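Long-range contacts in pseudoperoxidase (Leishmania major, PDB 5VIA), which binds heme b in a peroxidase-family fold and, as a pseudoperoxidase, may lack the peroxidase activity generally assigned to that family: residues K13-D18 / R286-P291; D18-A23 / A89-I94; V161-E166 / G178-L183; Q217-V222 / Q236-A241. One frame throughout, in Å; residues are numbered along the deposited sequence.

Contact 1 is a surface contact near both chain ends, while contact 2 is fully buried. The two share Asp18 and helix 16-29, and they touch where Arg16 CB meets Leu91 CD2. Contact 1 rests on a flat arginine-tyrosine stack, contact 2 on apolar side chains between helices. Contacts 3 and 4 lie by the heme and pack on each other through Phe164 and Val238. Contact 3 is a partly buried pair of loops that binds the propionates with polar groups. Contact 4 is a buried hairpin, held by backbone bonds, with Asn240 against a heme methyl. Contacts 1 and 4 lie on opposite sides of the chain's centre.

Contact 1: residues K13-D18 / R286-P291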
# COMPACT_ATOMS: atom_id res chain seq x y z
N LYS A 13 4.41 17.22 -20.16
CA LYS A 13 5.51 18.18 -20.21
C LYS A 13 6.82 17.50 -19.86
O LYS A 13 7.88 17.85 -20.38
CB LYS A 13 5.25 19.35 -19.26
CG LYS A 13 6.31 20.43 -19.32
CD LYS A 13 5.93 21.63 -18.46
CE LYS A 13 6.50 22.91 -19.05
NZ LYS A 13 7.96 22.78 -19.32
N TYR A 14 6.74 16.50 -18.99
CA TYR A 14 7.92 15.82 -18.47
C TYR A 14 7.97 14.35 -18.86
O TYR A 14 6.96 13.75 -19.24
CB TYR A 14 7.95 15.91 -16.95
CG TYR A 14 7.68 17.30 -16.44
CD1 TYR A 14 8.60 18.32 -16.65
CD2 TYR A 14 6.52 17.60 -15.74
CE1 TYR A 14 8.37 19.60 -16.19
CE2 TYR A 14 6.27 18.87 -15.28
CZ TYR A 14 7.20 19.87 -15.50
OH TYR A 14 6.97 21.15 -15.04
N ALA A 15 9.16 13.77 -18.75
CA ALA A 15 9.33 12.32 -18.88
C ALA A 15 9.02 11.67 -17.54
O ALA A 15 9.50 12.12 -16.50
CB ALA A 15 10.74 12.00 -19.30
N ARG A 16 8.22 10.61 -17.57
CA ARG A 16 7.80 9.92 -16.35
C ARG A 16 8.98 9.32 -15.57
O ARG A 16 8.89 9.15 -14.35
CB ARG A 16 6.76 8.84 -16.68
CG ARG A 16 7.27 7.76 -17.63
CD ARG A 16 6.15 6.84 -18.10
NE ARG A 16 6.62 5.97 -19.19
CZ ARG A 16 5.84 5.19 -19.92
NH1 ARG A 16 4.53 5.17 -19.70
NH2 ARG A 16 6.36 4.45 -20.89
N GLU A 17 10.07 9.00 -16.27
CA GLU A 17 11.24 8.41 -15.62
C GLU A 17 12.04 9.44 -14.83
O GLU A 17 12.73 9.10 -13.87
CB GLU A 17 12.16 7.73 -16.64
CG GLU A 17 11.45 7.12 -17.83
CD GLU A 17 11.21 8.14 -18.92
OE1 GLU A 17 12.10 8.99 -19.15
OE2 GLU A 17 10.14 8.08 -19.55
N ASP A 18 11.95 10.71 -15.25
CA ASP A 18 12.61 11.80 -14.54
C ASP A 18 11.97 11.98 -13.16
O ASP A 18 12.68 12.16 -12.17
CB ASP A 18 12.52 13.11 -15.33
CG ASP A 18 13.46 13.14 -16.52
OD1 ASP A 18 14.35 12.27 -16.59
OD2 ASP A 18 13.31 14.05 -17.37
N ARG A 286 -4.88 9.48 -19.91
CA ARG A 286 -4.35 9.50 -21.26
C ARG A 286 -3.14 8.59 -21.43
O ARG A 286 -2.25 8.57 -20.57
CB ARG A 286 -4.00 10.94 -21.66
CG ARG A 286 -5.18 11.90 -21.55
CD ARG A 286 -4.91 13.19 -22.32
NE ARG A 286 -5.60 14.34 -21.73
CZ ARG A 286 -5.23 14.93 -20.60
NH1 ARG A 286 -4.19 14.46 -19.92
NH2 ARG A 286 -5.90 15.98 -20.14
N PRO A 287 -3.12 7.81 -22.52
CA PRO A 287 -1.95 6.99 -22.83
C PRO A 287 -0.71 7.85 -22.96
O PRO A 287 -0.77 8.93 -23.54
CB PRO A 287 -2.32 6.36 -24.18
CG PRO A 287 -3.82 6.26 -24.12
CD PRO A 287 -4.25 7.53 -23.42
N TYR A 288 0.40 7.39 -22.39
CA TYR A 288 1.62 8.17 -22.33
C TYR A 288 2.33 8.22 -23.68
O TYR A 288 2.29 7.27 -24.46
CB TYR A 288 2.55 7.58 -21.26
CG TYR A 288 3.85 8.32 -21.04
CD1 TYR A 288 3.94 9.37 -20.13
CD2 TYR A 288 5.01 7.96 -21.73
CE1 TYR A 288 5.12 10.04 -19.92
CE2 TYR A 288 6.20 8.63 -21.52
CZ TYR A 288 6.25 9.66 -20.62
OH TYR A 288 7.43 10.33 -20.41
N SER A 289 2.97 9.35 -23.94
CA SER A 289 3.79 9.54 -25.12
C SER A 289 5.04 10.24 -24.64
O SER A 289 4.96 11.10 -23.76
CB SER A 289 3.05 10.41 -26.14
OG SER A 289 3.65 10.33 -27.43
N ASP A 290 6.20 9.88 -25.18
CA ASP A 290 7.42 10.58 -24.79
C ASP A 290 7.34 12.01 -25.31
O ASP A 290 7.12 12.22 -26.50
CB ASP A 290 8.66 9.87 -25.34
CG ASP A 290 9.96 10.52 -24.89
OD1 ASP A 290 10.42 10.22 -23.77
OD2 ASP A 290 10.51 11.34 -25.66
N PRO A 291 7.51 12.99 -24.41
CA PRO A 291 7.37 14.41 -24.75
C PRO A 291 8.46 14.89 -25.70
O PRO A 291 8.31 15.94 -26.32
CB PRO A 291 7.51 15.10 -23.39
CG PRO A 291 8.34 14.18 -22.58
CD PRO A 291 7.92 12.80 -23.00
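Arg16 places its CG between its backbone N and carbonyl carbon (chi1 60°), and its chain then runs extended to NE along the ring of Tyr288. Tyr288 turns its own CG away from its backbone N (chi1 -178°), which carries the ring out to the start of helix 16-29. The aliphatic part and the charged end of Arg16 lie over the same face of this ring. Arg16 CD sits 3.6 Å from the ring centroid of Tyr288, a CH-pi contact over the middle of the face. The guanidinium lies flat beyond it, with planes 9° apart. Arg16 CZ lies 4.0 Å from the centroid of the Tyr288 ring and nearest CD2, so the cation-pi contact is off-centre. The hydroxyl end has a second role: Arg16 N donates a fairly straight hydrogen bond to Tyr288 OH at 3.0 Å. Ala15 holds the N-cap position, and its CA lies near the ring plane, 3.1 Å from Tyr288 OH. Glu17 bends at chi2 and brings OE2 to 3.6 Å from the same hydroxyl. Pro291 packs on the backbone of Tyr14, with Pro291 CG 3.6 Å from Tyr14 O. Nearby, Arg16 NH1 also makes a weak hydrogen bond to Asp109 O, and Tyr14 meets Tyr80 edge-to-face. The contact thus ties the C-terminal tail to the first turn of helix 16-29, at the surface. Tyr288 serves both as a pi surface for a cation and as an acceptor for a backbone N-H at the helix start. The helix start may polarise the hydroxyl, and the stack probably limits rotation of the guanidinium.

Contact 2: residues D18-A23 / A89-I94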
# COMPACT_ATOMS: atom_id res chain seq x y z
N ASP A 18 11.95 10.71 -15.25
CA ASP A 18 12.61 11.80 -14.54
C ASP A 18 11.97 11.98 -13.16
O ASP A 18 12.68 12.16 -12.17
CB ASP A 18 12.52 13.11 -15.33
CG ASP A 18 13.46 13.14 -16.52
OD1 ASP A 18 14.35 12.27 -16.59
OD2 ASP A 18 13.31 14.05 -17.37
N VAL A 19 10.64 11.93 -13.12
CA VAL A 19 9.93 12.07 -11.86
C VAL A 19 10.27 10.89 -10.95
O VAL A 19 10.59 11.07 -9.77
CB VAL A 19 8.40 12.16 -12.06
CG1 VAL A 19 7.70 12.45 -10.73
CG2 VAL A 19 8.06 13.23 -13.09
N VAL A 20 10.22 9.69 -11.52
CA VAL A 20 10.63 8.49 -10.80
C VAL A 20 12.07 8.59 -10.27
O VAL A 20 12.35 8.23 -9.13
CB VAL A 20 10.46 7.22 -11.68
CG1 VAL A 20 11.19 6.03 -11.07
CG2 VAL A 20 8.96 6.91 -11.88
N ALA A 21 12.98 9.12 -11.08
CA ALA A 21 14.37 9.22 -10.66
C ALA A 21 14.54 10.23 -9.54
O ALA A 21 15.33 10.02 -8.61
CB ALA A 21 15.25 9.57 -11.83
N SER A 22 13.81 11.34 -9.62
CA SER A 22 13.86 12.39 -8.60
C SER A 22 13.32 11.87 -7.26
O SER A 22 13.86 12.17 -6.21
CB SER A 22 13.07 13.62 -9.05
OG SER A 22 13.52 14.11 -10.30
N ALA A 23 12.25 11.08 -7.30
CA ALA A 23 11.73 10.49 -6.08
C ALA A 23 12.73 9.48 -5.48
O ALA A 23 12.94 9.45 -4.27
CB ALA A 23 10.38 9.83 -6.33
N ALA A 89 2.04 11.87 -7.46
CA ALA A 89 1.91 10.95 -6.34
C ALA A 89 1.98 9.49 -6.80
O ALA A 89 2.62 8.66 -6.15
CB ALA A 89 0.62 11.22 -5.55
N SER A 90 1.34 9.18 -7.93
CA SER A 90 1.37 7.82 -8.45
C SER A 90 2.78 7.42 -8.91
O SER A 90 3.18 6.26 -8.75
CB SER A 90 0.35 7.65 -9.59
OG SER A 90 0.72 8.43 -10.71
N LEU A 91 3.54 8.38 -9.44
CA LEU A 91 4.91 8.12 -9.88
C LEU A 91 5.88 7.93 -8.71
O LEU A 91 6.86 7.18 -8.80
CB LEU A 91 5.41 9.24 -10.80
CG LEU A 91 4.79 9.28 -12.19
CD1 LEU A 91 5.23 10.50 -12.95
CD2 LEU A 91 5.16 8.03 -12.97
N ALA A 92 5.60 8.62 -7.61
CA ALA A 92 6.37 8.46 -6.38
C ALA A 92 6.14 7.08 -5.77
O ALA A 92 7.06 6.49 -5.23
CB ALA A 92 6.02 9.56 -5.37
N ALA A 93 4.91 6.57 -5.84
CA ALA A 93 4.62 5.23 -5.35
C ALA A 93 5.37 4.22 -6.21
O ALA A 93 6.00 3.28 -5.69
CB ALA A 93 3.11 4.94 -5.39
N ILE A 94 5.31 4.42 -7.53
CA ILE A 94 6.03 3.56 -8.47
C ILE A 94 7.53 3.61 -8.19
O ILE A 94 8.22 2.59 -8.26
CB ILE A 94 5.70 3.95 -9.94
CG1 ILE A 94 4.24 3.60 -10.28
CG2 ILE A 94 6.63 3.26 -10.93
CD1 ILE A 94 3.77 4.19 -11.60
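Helices 18-23 and 89-94 cross at -60°, with their axes 8.4 Å apart at the closest and the backbones nearest at the pairs Val20-Leu91 and Ala23-Ala92. Leu91 is the central side chain. Its two methyls divide between two valines, and it meets each of them at about a right angle. CD1 of Leu91 packs on Val19, 3.7 Å from Val19 CB. CD2 turns to Val20 and lies 4.1 Å from Val20 CG2. That valine methyl is anti to its own carbonyl carbon, and there it also reaches the Leu91 backbone, with CG2 3.7 Å from Leu91 O. Val20 CG2 also comes to 4.4 Å from Ile94 CG2. One turn after Val19, Ala23 meets Ala92, the neighbour of Leu91: Ala23 CB is 4.2 Å from Ala92 CA. All of these residues are buried and their side chains are apolar, so the interface is plain van der Waals packing within the helical peroxidase fold. Other helices close around it. Leu76 of helix 67-79 touches both Ala23 and Ala92. Leu108 of helix 105-109 packs on Val20 and Leu91, and Ile107 of that helix reaches Ile94.

Contact 3: residues V161-E166 / G178-L183; sequences VGEFHE and GRRYTL. With HEM (protoporphyrin IX containing Fe), chain B.
Arg179 skirts Val161 with its backbone, and the main grip comes with Arg180. Arg180 O accepts a hydrogen bond from Gly162 N at 3.2 Å, tilted somewhat from the carbonyl plane. The Arg180 side chain bends at chi3 (-72°), and this turns the guanidinium back to Glu163. NH1 of Arg180 forms a salt bridge to Glu163 OE2 at 2.9 Å. The oxygen is met on its syn side, 32° out of the carboxylate plane, but lies close to the guanidinium plane. Tyr181 sets its OH over the face of that guanidinium, and a water close to this hydroxyl makes a weak hydrogen bond to Glu163 OE2. At Thr182 the backbone passes Val161, whose CG1 is 3.4 Å from Thr182 C. Leu183 continues this packing, with CB 3.7 Å from Val161 CG1. The loop 161-166, which follows the axial ligand His159, holds the heme propionates. Glu163 N donates to heme O2D at 3.0 Å. His165 grips the other propionate twice, N to O1A and ND1 to O2A, the latter at 2.7 Å. Phe164 lies with a ring face over heme CAA. Arg180 thus steadies the Glu163 side chain while the Glu163 backbone binds heme, and its charge probably offsets that of the Glu163 carboxylate.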
# COMPACT_ATOMS: atom_id res chain seq x y z
N VAL A 161 7.29 -5.05 2.67
CA VAL A 161 8.18 -3.92 2.98
C VAL A 161 7.54 -2.99 4.01
O VAL A 161 6.37 -3.15 4.36
CB VAL A 161 8.51 -3.08 1.72
CG1 VAL A 161 9.29 -3.90 0.70
CG2 VAL A 161 7.23 -2.52 1.09
N GLY A 162 8.32 -2.02 4.49
CA GLY A 162 7.82 -1.03 5.43
C GLY A 162 7.80 -1.51 6.87
O GLY A 162 8.29 -2.59 7.18
N GLU A 163 7.23 -0.69 7.75
CA GLU A 163 7.12 -1.07 9.15
C GLU A 163 5.97 -0.35 9.84
O GLU A 163 5.28 0.47 9.23
CB GLU A 163 8.43 -0.76 9.88
CG GLU A 163 8.95 0.64 9.64
CD GLU A 163 10.34 0.84 10.20
OE1 GLU A 163 10.51 0.83 11.43
OE2 GLU A 163 11.28 1.01 9.41
N PHE A 164 5.79 -0.66 11.12
CA PHE A 164 4.73 -0.08 11.93
C PHE A 164 5.16 1.23 12.58
O PHE A 164 6.33 1.39 12.94
CB PHE A 164 4.30 -1.10 12.99
CG PHE A 164 3.44 -2.21 12.45
CD1 PHE A 164 3.96 -3.11 11.52
CD2 PHE A 164 2.11 -2.32 12.83
CE1 PHE A 164 3.16 -4.13 11.00
CE2 PHE A 164 1.31 -3.34 12.30
CZ PHE A 164 1.84 -4.24 11.39
N HIS A 165 4.22 2.17 12.73
CA HIS A 165 4.53 3.45 13.36
C HIS A 165 3.59 3.77 14.52
O HIS A 165 2.41 3.38 14.52
CB HIS A 165 4.48 4.58 12.32
CG HIS A 165 5.37 4.35 11.14
ND1 HIS A 165 5.06 3.45 10.14
CD2 HIS A 165 6.58 4.87 10.81
CE1 HIS A 165 6.02 3.45 9.23
NE2 HIS A 165 6.96 4.29 9.62
N GLU A 166 4.11 4.48 15.52
CA GLU A 166 3.35 4.75 16.74
C GLU A 166 2.14 5.66 16.51
O GLU A 166 1.14 5.54 17.21
CB GLU A 166 4.27 5.32 17.83
CG GLU A 166 4.49 4.36 19.03
CD GLU A 166 5.85 4.50 19.66
OE1 GLU A 166 6.67 5.28 19.13
OE2 GLU A 166 6.11 3.83 20.69
N GLY A 178 9.20 -9.30 9.09
CA GLY A 178 10.54 -9.35 9.66
C GLY A 178 11.58 -8.65 8.80
O GLY A 178 12.75 -8.54 9.20
N ARG A 179 11.15 -8.17 7.64
CA ARG A 179 12.03 -7.44 6.73
C ARG A 179 11.34 -6.21 6.18
O ARG A 179 10.10 -6.10 6.24
CB ARG A 179 12.52 -8.34 5.58
CG ARG A 179 13.36 -9.50 6.04
CD ARG A 179 14.11 -10.14 4.89
NE ARG A 179 14.82 -11.34 5.32
CZ ARG A 179 15.17 -12.34 4.51
NH1 ARG A 179 14.88 -12.29 3.22
NH2 ARG A 179 15.81 -13.40 5.00
N ARG A 180 12.13 -5.29 5.64
CA ARG A 180 11.62 -3.97 5.30
C ARG A 180 11.91 -3.49 3.88
O ARG A 180 11.23 -2.61 3.38
CB ARG A 180 12.21 -2.94 6.27
CG ARG A 180 11.81 -3.16 7.71
CD ARG A 180 12.33 -2.06 8.59
NE ARG A 180 13.77 -2.16 8.77
CZ ARG A 180 14.48 -1.24 9.41
NH1 ARG A 180 13.87 -0.17 9.91
NH2 ARG A 180 15.79 -1.39 9.55
N TYR A 181 12.94 -4.04 3.24
CA TYR A 181 13.48 -3.37 2.06
C TYR A 181 13.39 -4.10 0.71
O TYR A 181 13.89 -3.58 -0.28
CB TYR A 181 14.92 -2.90 2.32
CG TYR A 181 15.02 -1.91 3.46
CD1 TYR A 181 14.35 -0.69 3.41
CD2 TYR A 181 15.78 -2.20 4.59
CE1 TYR A 181 14.44 0.23 4.46
CE2 TYR A 181 15.88 -1.30 5.63
CZ TYR A 181 15.21 -0.09 5.56
OH TYR A 181 15.31 0.81 6.61
N THR A 182 12.75 -5.27 0.66
CA THR A 182 12.56 -5.97 -0.62
C THR A 182 11.09 -6.32 -0.85
O THR A 182 10.50 -7.09 -0.09
CB THR A 182 13.42 -7.25 -0.71
OG1 THR A 182 14.79 -6.92 -0.46
CG2 THR A 182 13.33 -7.87 -2.08
N LEU A 183 10.49 -5.74 -1.90
CA LEU A 183 9.08 -6.01 -2.18
C LEU A 183 8.99 -7.22 -3.10
O LEU A 183 9.11 -7.10 -4.32
CB LEU A 183 8.38 -4.79 -2.78
CG LEU A 183 6.86 -4.67 -2.61
CD1 LEU A 183 6.34 -3.34 -3.16
CD2 LEU A 183 6.10 -5.82 -3.25
CHA HEM B . 1.48 -0.81 6.39
CHB HEM B . -2.67 -3.17 7.40
CHC HEM B . -3.78 -2.89 2.68
CHD HEM B . 0.67 -1.22 1.61
C1A HEM B . 0.42 -1.40 7.05
C2A HEM B . 0.28 -1.44 8.49
C3A HEM B . -0.85 -2.08 8.78
C4A HEM B . -1.48 -2.48 7.52
CMA HEM B . -1.40 -2.35 10.19
CAA HEM B . 1.26 -0.80 9.50
CBA HEM B . 0.93 0.71 9.42
CGA HEM B . 1.79 1.55 10.34
O1A HEM B . 1.72 1.35 11.57
O2A HEM B . 2.52 2.45 9.83
C1B HEM B . -3.37 -3.30 6.22
C2B HEM B . -4.66 -3.92 6.03
C3B HEM B . -5.00 -3.83 4.74
C4B HEM B . -3.89 -3.18 4.03
CMB HEM B . -5.51 -4.53 7.16
CAB HEM B . -6.32 -4.38 4.16
CBB HEM B . -6.90 -3.87 3.07
C1C HEM B . -2.69 -2.43 1.98
C2C HEM B . -2.60 -2.26 0.52
C3C HEM B . -1.35 -1.79 0.23
C4C HEM B . -0.64 -1.65 1.49
CMC HEM B . -3.76 -2.57 -0.46
CAC HEM B . -0.66 -1.39 -1.09
CBC HEM B . -1.30 -1.33 -2.27
C1D HEM B . 1.32 -0.96 2.79
C2D HEM B . 2.68 -0.48 2.91
C3D HEM B . 2.94 -0.36 4.41
C4D HEM B . 1.70 -0.78 5.04
CMD HEM B . 3.66 -0.16 1.77
CAD HEM B . 4.23 0.14 5.09
CBD HEM B . 4.07 1.66 5.18
CGD HEM B . 5.25 2.31 5.87
O1D HEM B . 5.17 3.53 6.20
O2D HEM B . 6.27 1.60 6.10
NA HEM B . -0.67 -2.05 6.49
NB HEM B . -2.92 -2.87 4.99
NC HEM B . -1.47 -2.05 2.54
ND HEM B . 0.78 -1.14 4.06
FE HEM B . -1.10 -1.98 4.56
O HOH W 1 13.33 2.38 7.03

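Contact 4: residues Q217-V222 / Q236-A241; sequences QTLRCV and QCVVNA. With HEM (protoporphyrin IX containing Fe), chain B.
Thr218 OG1 is gripped from two sources: a water donates to it at 2.7 Å, and Asp57 OD1 also bonds to it. The same water accepts from Asn240 ND2, so it bridges the two segments, and Asn240 ND2 bonds to Val56 O as well. The segments are the paired arms of an antiparallel beta hairpin, strands 219-224 and 235-240. Arg220 and Val239 form a hydrogen-bonded pair, with Arg220 N 2.8 Å from Val239 O. Val222 and Cys237 form the next one, with Cys237 N 2.8 Å from Val222 O. Cys221 and Val238 between them are a non-hydrogen-bonded pair. Beyond the strand end Ala241 N donates a hydrogen bond to Thr218 O at 2.7 Å, where helix 241-245 begins. On the face of Arg220 and Val239, the extended arginine lays its guanidinium over Ala241, with CZ 3.6 Å from Ala241 CB. Val222 CG1 packs on Cys237 CB, and Phe190 of helix 186-194 touches both residues. On the other face Cys221 SG lies 3.7 Å from Gln236 CG. Strand 199-200 lines the far edge of strand 219-224. At the open end of the hairpin Leu219 CD2 lies 3.7 Å from Asn240 OD1. Asn240 also reaches the heme, with CG 3.4 Å from the methyl CMB.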
# COMPACT_ATOMS: atom_id res chain seq x y z
N GLN A 217 -7.39 -3.74 17.92
CA GLN A 217 -7.69 -4.89 18.77
C GLN A 217 -7.54 -6.21 18.02
O GLN A 217 -7.64 -7.27 18.63
CB GLN A 217 -9.13 -4.78 19.29
CG GLN A 217 -9.46 -3.45 19.98
CD GLN A 217 -10.88 -3.43 20.53
OE1 GLN A 217 -11.72 -4.26 20.17
NE2 GLN A 217 -11.16 -2.47 21.41
N THR A 218 -7.30 -6.13 16.72
CA THR A 218 -7.27 -7.33 15.89
C THR A 218 -5.86 -7.65 15.41
O THR A 218 -5.67 -8.53 14.57
CB THR A 218 -8.17 -7.17 14.64
OG1 THR A 218 -7.48 -6.37 13.68
CG2 THR A 218 -9.48 -6.49 15.00
N LEU A 219 -4.87 -6.95 15.93
CA LEU A 219 -3.51 -7.25 15.51
C LEU A 219 -3.04 -8.56 16.14
O LEU A 219 -3.38 -8.87 17.28
CB LEU A 219 -2.54 -6.12 15.85
CG LEU A 219 -2.79 -4.76 15.19
CD1 LEU A 219 -1.67 -3.79 15.57
CD2 LEU A 219 -2.91 -4.85 13.67
N ARG A 220 -2.30 -9.35 15.37
CA ARG A 220 -1.74 -10.57 15.90
C ARG A 220 -0.24 -10.59 15.63
O ARG A 220 0.26 -9.85 14.79
CB ARG A 220 -2.43 -11.81 15.33
CG ARG A 220 -3.91 -11.92 15.70
CD ARG A 220 -4.43 -13.32 15.44
NE ARG A 220 -5.89 -13.42 15.46
CZ ARG A 220 -6.59 -14.17 14.61
NH1 ARG A 220 -5.97 -14.88 13.68
NH2 ARG A 220 -7.92 -14.21 14.69
N CYS A 221 0.46 -11.45 16.36
CA CYS A 221 1.89 -11.29 16.50
C CYS A 221 2.63 -12.62 16.56
O CYS A 221 2.17 -13.57 17.22
CB CYS A 221 2.16 -10.50 17.78
SG CYS A 221 3.88 -10.19 18.13
N VAL A 222 3.76 -12.69 15.86
CA VAL A 222 4.73 -13.75 16.07
C VAL A 222 6.11 -13.13 16.23
O VAL A 222 6.39 -12.07 15.65
CB VAL A 222 4.73 -14.80 14.93
CG1 VAL A 222 5.35 -14.23 13.66
CG2 VAL A 222 5.46 -16.05 15.36
N GLN A 236 9.77 -8.72 16.06
CA GLN A 236 8.33 -8.78 16.26
C GLN A 236 7.66 -8.60 14.91
O GLN A 236 7.91 -7.61 14.21
CB GLN A 236 7.88 -7.69 17.25
CG GLN A 236 6.36 -7.57 17.44
CD GLN A 236 5.98 -6.48 18.43
OE1 GLN A 236 6.68 -5.47 18.55
NE2 GLN A 236 4.89 -6.70 19.16
N CYS A 237 6.86 -9.59 14.52
CA CYS A 237 6.16 -9.56 13.25
C CYS A 237 4.67 -9.54 13.50
O CYS A 237 4.14 -10.36 14.27
CB CYS A 237 6.56 -10.78 12.41
SG CYS A 237 8.33 -10.92 12.17
N VAL A 238 3.98 -8.60 12.85
CA VAL A 238 2.62 -8.25 13.21
C VAL A 238 1.73 -8.24 11.97
O VAL A 238 2.12 -7.70 10.94
CB VAL A 238 2.58 -6.86 13.90
CG1 VAL A 238 1.17 -6.49 14.29
CG2 VAL A 238 3.49 -6.84 15.14
N VAL A 239 0.56 -8.87 12.06
CA VAL A 239 -0.38 -8.96 10.93
C VAL A 239 -1.81 -8.86 11.46
O VAL A 239 -2.10 -9.37 12.54
CB VAL A 239 -0.22 -10.30 10.16
CG1 VAL A 239 -1.18 -10.37 8.98
CG2 VAL A 239 1.21 -10.49 9.67
N ASN A 240 -2.68 -8.17 10.73
CA ASN A 240 -4.10 -8.11 11.07
C ASN A 240 -4.72 -9.50 11.15
O ASN A 240 -4.42 -10.36 10.32
CB ASN A 240 -4.86 -7.31 9.99
CG ASN A 240 -4.84 -5.82 10.25
OD1 ASN A 240 -3.81 -5.17 10.10
ND2 ASN A 240 -6.00 -5.27 10.62
N ALA A 241 -5.59 -9.72 12.14
CA ALA A 241 -6.35 -10.97 12.23
C ALA A 241 -7.06 -11.26 10.91
O ALA A 241 -7.09 -12.40 10.44
CB ALA A 241 -7.37 -10.91 13.37
CHA HEM B . 1.48 -0.81 6.39
CHB HEM B . -2.67 -3.17 7.40
CHC HEM B . -3.78 -2.89 2.68
CHD HEM B . 0.67 -1.22 1.61
C1A HEM B . 0.42 -1.40 7.05
C2A HEM B . 0.28 -1.44 8.49
C3A HEM B . -0.85 -2.08 8.78
C4A HEM B . -1.48 -2.48 7.52
CMA HEM B . -1.40 -2.35 10.19
CAA HEM B . 1.26 -0.80 9.50
CBA HEM B . 0.93 0.71 9.42
CGA HEM B . 1.79 1.55 10.34
O1A HEM B . 1.72 1.35 11.57
O2A HEM B . 2.52 2.45 9.83
C1B HEM B . -3.37 -3.30 6.22
C2B HEM B . -4.66 -3.92 6.03
C3B HEM B . -5.00 -3.83 4.74
C4B HEM B . -3.89 -3.18 4.03
CMB HEM B . -5.51 -4.53 7.16
CAB HEM B . -6.32 -4.38 4.16
CBB HEM B . -6.90 -3.87 3.07
C1C HEM B . -2.69 -2.43 1.98
C2C HEM B . -2.60 -2.26 0.52
C3C HEM B . -1.35 -1.79 0.23
C4C HEM B . -0.64 -1.65 1.49
CMC HEM B . -3.76 -2.57 -0.46
CAC HEM B . -0.66 -1.39 -1.09
CBC HEM B . -1.30 -1.33 -2.27
C1D HEM B . 1.32 -0.96 2.79
C2D HEM B . 2.68 -0.48 2.91
C3D HEM B . 2.94 -0.36 4.41
C4D HEM B . 1.70 -0.78 5.04
CMD HEM B . 3.66 -0.16 1.77
CAD HEM B . 4.23 0.14 5.09
CBD HEM B . 4.07 1.66 5.18
CGD HEM B . 5.25 2.31 5.87
O1D HEM B . 5.17 3.53 6.20
O2D HEM B . 6.27 1.60 6.10
NA HEM B . -0.67 -2.05 6.49
NB HEM B . -2.92 -2.87 4.99
NC HEM B . -1.47 -2.05 2.54
ND HEM B . 0.78 -1.14 4.06
FE HEM B . -1.10 -1.98 4.56
O HOH W 2 -8.00 -7.55 11.34